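Local coordinates for coiled-coil quantitatively-enriched protein 1 (Schizosaccharomyces pombe, PDB 7CUJ) that links telomeres to the meiotic centrosome, is essential for normal telomere clustering in meiotic prophase, and is required for telomere length regulation and chromosome segregation, at residues Lys120-Phe125 against Ala185-Asp190; Ile144-Trp149 against Pro160-Cys165. All coordinates share one frame; numbering follows the deposited sequence.

Contact 1 (Lys120-Phe125 against Ala185-Asp190)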
# COMPACT_ATOMS: atom_id res chain seq x y z
N LYS A 120 41.44 -28.79 -6.18
CA LYS A 120 40.21 -29.40 -5.69
C LYS A 120 39.06 -28.90 -6.56
O LYS A 120 39.11 -27.78 -7.05
CB LYS A 120 40.00 -29.04 -4.21
CG LYS A 120 38.83 -29.73 -3.51
CD LYS A 120 38.50 -29.11 -2.18
CE LYS A 120 37.82 -30.06 -1.21
NZ LYS A 120 37.55 -29.42 0.10
N THR A 121 38.04 -29.75 -6.73
CA THR A 121 36.92 -29.44 -7.62
C THR A 121 35.82 -28.74 -6.82
O THR A 121 35.31 -29.29 -5.85
CB THR A 121 36.41 -30.71 -8.32
OG1 THR A 121 35.93 -31.61 -7.32
CG2 THR A 121 37.47 -31.40 -9.15
N PHE A 122 35.47 -27.51 -7.24
CA PHE A 122 34.41 -26.75 -6.59
C PHE A 122 33.05 -27.11 -7.18
O PHE A 122 32.93 -27.35 -8.38
CB PHE A 122 34.63 -25.25 -6.74
CG PHE A 122 35.63 -24.65 -5.79
CD1 PHE A 122 35.39 -24.62 -4.42
CD2 PHE A 122 36.81 -24.11 -6.26
CE1 PHE A 122 36.32 -24.07 -3.55
CE2 PHE A 122 37.74 -23.55 -5.39
CZ PHE A 122 37.49 -23.54 -4.04
N PHE A 123 32.04 -27.13 -6.31
CA PHE A 123 30.64 -27.15 -6.69
C PHE A 123 29.99 -25.85 -6.22
O PHE A 123 30.02 -25.54 -5.03
CB PHE A 123 29.91 -28.32 -6.02
CG PHE A 123 29.79 -29.56 -6.86
CD1 PHE A 123 28.74 -29.72 -7.75
CD2 PHE A 123 30.73 -30.58 -6.76
CE1 PHE A 123 28.63 -30.87 -8.53
CE2 PHE A 123 30.62 -31.73 -7.54
CZ PHE A 123 29.57 -31.87 -8.42
N LEU A 124 29.43 -25.09 -7.16
CA LEU A 124 28.70 -23.88 -6.83
C LEU A 124 27.22 -24.06 -7.17
O LEU A 124 26.88 -24.42 -8.30
CB LEU A 124 29.31 -22.68 -7.56
CG LEU A 124 28.68 -21.32 -7.25
CD1 LEU A 124 29.73 -20.25 -7.09
CD2 LEU A 124 27.67 -20.92 -8.32
N PHE A 125 26.36 -23.80 -6.19
CA PHE A 125 24.92 -23.85 -6.37
C PHE A 125 24.37 -22.43 -6.50
O PHE A 125 24.75 -21.54 -5.75
CB PHE A 125 24.25 -24.62 -5.23
CG PHE A 125 24.39 -26.12 -5.35
CD1 PHE A 125 25.51 -26.77 -4.87
CD2 PHE A 125 23.39 -26.88 -5.94
CE1 PHE A 125 25.64 -28.15 -4.98
CE2 PHE A 125 23.51 -28.26 -6.05
CZ PHE A 125 24.63 -28.89 -5.57
N ALA A 185 34.80 -29.19 -2.75
CA ALA A 185 34.30 -28.08 -1.93
C ALA A 185 33.00 -27.53 -2.53
O ALA A 185 32.80 -27.61 -3.74
CB ALA A 185 35.36 -27.02 -1.80
N THR A 186 32.14 -26.96 -1.68
CA THR A 186 30.80 -26.54 -2.08
C THR A 186 30.56 -25.07 -1.73
O THR A 186 30.76 -24.65 -0.60
CB THR A 186 29.71 -27.43 -1.44
OG1 THR A 186 30.05 -28.79 -1.68
CG2 THR A 186 28.33 -27.15 -1.99
N ILE A 187 30.12 -24.30 -2.74
CA ILE A 187 29.78 -22.90 -2.57
C ILE A 187 28.30 -22.70 -2.91
O ILE A 187 27.84 -23.13 -3.97
CB ILE A 187 30.68 -21.99 -3.43
CG1 ILE A 187 32.17 -22.25 -3.20
CG2 ILE A 187 30.32 -20.52 -3.22
CD1 ILE A 187 33.05 -21.82 -4.35
N PHE A 188 27.58 -22.03 -2.01
CA PHE A 188 26.23 -21.58 -2.29
C PHE A 188 26.27 -20.11 -2.68
O PHE A 188 26.61 -19.26 -1.85
CB PHE A 188 25.31 -21.86 -1.11
CG PHE A 188 24.98 -23.32 -0.95
CD1 PHE A 188 23.87 -23.87 -1.58
CD2 PHE A 188 25.82 -24.16 -0.22
CE1 PHE A 188 23.59 -25.22 -1.45
CE2 PHE A 188 25.53 -25.51 -0.10
CZ PHE A 188 24.42 -26.04 -0.72
N TYR A 189 25.94 -19.83 -3.94
CA TYR A 189 25.92 -18.46 -4.44
C TYR A 189 24.89 -17.65 -3.66
O TYR A 189 25.10 -16.46 -3.41
CB TYR A 189 25.68 -18.43 -5.95
CG TYR A 189 25.64 -17.03 -6.54
CD1 TYR A 189 26.79 -16.43 -7.01
CD2 TYR A 189 24.45 -16.32 -6.61
CE1 TYR A 189 26.77 -15.15 -7.54
CE2 TYR A 189 24.41 -15.04 -7.14
CZ TYR A 189 25.57 -14.45 -7.60
OH TYR A 189 25.54 -13.19 -8.13
N ASP A 190 23.79 -18.30 -3.28
CA ASP A 190 22.66 -17.62 -2.65
C ASP A 190 21.98 -18.56 -1.66
O ASP A 190 22.08 -19.78 -1.77
CB ASP A 190 21.69 -17.08 -3.70
CG ASP A 190 21.11 -18.15 -4.60
OD1 ASP A 190 20.21 -18.90 -4.13
OD2 ASP A 190 21.56 -18.25 -5.76
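Five backbone hydrogen bonds stitch Thr121-Phe125 to Ala185-Tyr189 in parallel register, alternate residues of each strand reaching across while Phe122, Leu124 and Thr186 between them turn to the neighbouring strands. Phe123 sits at the centre: its N donates to Ala185 O (2.7 Å), and its O receives Ile187 N (2.6 Å) in a nearly straight bond. Further on, Phe125 N meets Ile187 O, and Tyr189 N closes the ladder on Phe125 O (2.8 Å). The strands lie in the interior of the parallel sheet of an alpha/beta domain, flanked by 162-166 and 208-213, and the second leads directly into helix 191-200, where Asp190 is the N-cap and its OD1 receives Ala193 N.

Apolar packing differs on the two faces. On the face of Phe122, Ala185, Leu124 and Ile187, Phe122 CD1 lies 3.6 Å from Ala185 CB and equally near Ile187 CD1, while Leu124 CD1 meets Ile187 CG2. On the other, Phe125 and Phe188 both hold CG anti to the carbonyl carbon (chi1 -77° and -73°) and leave the sheet in the same direction; their planes lie at 18°, the rings slid apart until they barely overlap. Phe125 CB contacts Phe188 CD1 at 3.7 Å, and Thr186 CG2 reaches the edge of the Phe125 ring.

Charge enters at the start, where the extended, poorly ordered Lys120 passes Ala185 toward a salt bridge with Glu297.

Contact 2 (Ile144-Trp149 against Pro160-Cys165); sequences IDAELW and PAIWIC
Asp145 and Ala161 open a short parallel pairing of strands 146-148 and 162-165, whose axes cross at 30°, 4.6 Å apart at their closest. Asp145 O takes two amides at its start, Ile162 N at 3.1 Å and, more weakly, Ala161 N. Glu147 then bonds through both its backbone groups, N to Ile162 O and O to Ile164 N (2.8 Å). Trp149 N ends the series on Ile164 O at 2.9 Å, approaching from above the carbonyl plane.

Among the side chains, Trp163 is gripped on both faces. Pro160 CG sits 3.7 Å above one, over its centre, and Trp149 CE3 presents an edge 4.0 Å above the opposite one, giving a T-shaped pair with planes at 88°. Leu148 O comes up to the indole edge in the ring plane. Trp149 reaches this position with CG anti to its backbone nitrogen (chi1 173°), a turn that also brings its CD1 to 3.4 Å from Cys165 SG, an oblique sulfur-aromatic contact, while its NE1 bonds to Ser172 OG. With an alanine in place of Trp163, the Trp149 edge would probably lose the face it rests on, its bond to Ser172 remaining, and Pro160 its packing surface. On the face of Ala146 and Leu148, Ala146 CB packs tightly on Ile162 CG2 (3.4 Å), and Leu148 CD2 crosses toward Ile164 CG2, with helix 129-141 lying against Leu148 and Ile164. Such an arrangement belongs to the margin of the parallel sheet of an alpha/beta domain, 146-148 being the outermost strand within this chain.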
# COMPACT_ATOMS: atom_id res chain seq x y z
N ILE A 144 39.21 -19.22 -16.21
CA ILE A 144 38.91 -20.12 -15.10
C ILE A 144 38.12 -21.31 -15.65
O ILE A 144 37.13 -21.13 -16.35
CB ILE A 144 38.15 -19.39 -13.96
CG1 ILE A 144 38.92 -18.17 -13.46
CG2 ILE A 144 37.82 -20.35 -12.83
CD1 ILE A 144 38.07 -17.16 -12.71
N ASP A 145 38.59 -22.52 -15.33
CA ASP A 145 38.01 -23.75 -15.85
C ASP A 145 36.69 -24.04 -15.15
O ASP A 145 36.62 -24.84 -14.21
CB ASP A 145 39.02 -24.91 -15.77
CG ASP A 145 38.49 -26.24 -16.30
OD1 ASP A 145 37.57 -26.21 -17.14
OD2 ASP A 145 39.01 -27.28 -15.87
N ALA A 146 35.62 -23.37 -15.62
CA ALA A 146 34.29 -23.48 -15.05
C ALA A 146 33.32 -24.01 -16.10
O ALA A 146 33.49 -23.72 -17.29
CB ALA A 146 33.86 -22.13 -14.54
N GLU A 147 32.30 -24.76 -15.67
CA GLU A 147 31.29 -25.27 -16.59
C GLU A 147 30.03 -25.71 -15.83
O GLU A 147 30.08 -26.00 -14.64
CB GLU A 147 31.87 -26.39 -17.46
CG GLU A 147 31.64 -26.17 -18.95
CD GLU A 147 32.75 -26.65 -19.87
OE1 GLU A 147 33.90 -26.77 -19.39
OE2 GLU A 147 32.47 -26.89 -21.06
N LEU A 148 28.89 -25.76 -16.55
CA LEU A 148 27.59 -26.06 -15.98
C LEU A 148 27.47 -27.55 -15.65
O LEU A 148 27.98 -28.39 -16.39
CB LEU A 148 26.49 -25.65 -16.97
CG LEU A 148 26.25 -24.15 -17.15
CD1 LEU A 148 25.42 -23.88 -18.41
CD2 LEU A 148 25.56 -23.55 -15.93
N TRP A 149 26.76 -27.85 -14.56
CA TRP A 149 26.42 -29.21 -14.18
C TRP A 149 25.22 -29.71 -14.99
O TRP A 149 24.41 -28.91 -15.47
CB TRP A 149 26.13 -29.30 -12.67
CG TRP A 149 25.61 -30.63 -12.21
CD1 TRP A 149 24.32 -30.96 -11.92
CD2 TRP A 149 26.39 -31.83 -12.00
NE1 TRP A 149 24.24 -32.27 -11.54
CE2 TRP A 149 25.49 -32.83 -11.58
CE3 TRP A 149 27.74 -32.15 -12.13
CZ2 TRP A 149 25.90 -34.13 -11.29
CZ3 TRP A 149 28.15 -33.43 -11.84
CH2 TRP A 149 27.24 -34.41 -11.43
N PRO A 160 36.48 -30.28 -13.57
CA PRO A 160 36.81 -28.86 -13.76
C PRO A 160 37.32 -28.18 -12.49
O PRO A 160 37.32 -28.77 -11.41
CB PRO A 160 35.47 -28.21 -14.17
CG PRO A 160 34.59 -29.37 -14.58
CD PRO A 160 35.05 -30.53 -13.74
N ALA A 161 37.74 -26.91 -12.64
CA ALA A 161 38.14 -26.09 -11.51
C ALA A 161 36.92 -25.72 -10.67
O ALA A 161 37.04 -25.59 -9.45
CB ALA A 161 38.90 -24.88 -11.99
N ILE A 162 35.75 -25.56 -11.32
CA ILE A 162 34.50 -25.28 -10.63
C ILE A 162 33.30 -25.68 -11.50
O ILE A 162 33.19 -25.25 -12.65
CB ILE A 162 34.42 -23.80 -10.16
CG1 ILE A 162 33.09 -23.49 -9.46
CG2 ILE A 162 34.70 -22.83 -11.29
CD1 ILE A 162 33.13 -22.27 -8.56
N TRP A 163 32.43 -26.53 -10.95
CA TRP A 163 31.10 -26.80 -11.50
C TRP A 163 30.15 -25.67 -11.08
O TRP A 163 30.17 -25.24 -9.93
CB TRP A 163 30.56 -28.15 -11.00
CG TRP A 163 31.16 -29.38 -11.61
CD1 TRP A 163 31.99 -30.27 -10.98
CD2 TRP A 163 30.96 -29.89 -12.94
NE1 TRP A 163 32.32 -31.29 -11.84
CE2 TRP A 163 31.71 -31.08 -13.04
CE3 TRP A 163 30.23 -29.45 -14.06
CZ2 TRP A 163 31.75 -31.84 -14.21
CZ3 TRP A 163 30.28 -30.20 -15.21
CH2 TRP A 163 31.02 -31.38 -15.29
N ILE A 164 29.32 -25.21 -12.03
CA ILE A 164 28.23 -24.28 -11.74
C ILE A 164 26.91 -25.03 -11.86
O ILE A 164 26.52 -25.42 -12.96
CB ILE A 164 28.26 -23.05 -12.67
CG1 ILE A 164 29.61 -22.33 -12.67
CG2 ILE A 164 27.11 -22.10 -12.36
CD1 ILE A 164 30.06 -21.84 -11.31
N CYS A 165 26.21 -25.19 -10.73
CA CYS A 165 25.01 -26.02 -10.68
C CYS A 165 23.78 -25.17 -10.37
O CYS A 165 23.77 -24.38 -9.43
CB CYS A 165 25.16 -27.12 -9.64
SG CYS A 165 23.88 -28.40 -9.76

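After the N-terminal strand 11-16 and a run of helices, the chain lays down strand 121-126, crosses through helix 129-141 to strand 146-148, and returns by a partly disordered loop to strand 162-166, where contact 2 closes a short loop. Only after helix 170-173 does strand 184-188 arrive to close contact 1, so the smaller loop lies wholly within the larger. Contact 1 pairs two inner strands, contact 2 adds the edge strand, and the bonding of 121-126 to 162-166, probably including Cys165 N to Leu124 O (2.6 Å), joins the two. Order across the sheet thus differs from order in sequence in this alpha/beta domain, one part of the longer coiled-coil protein.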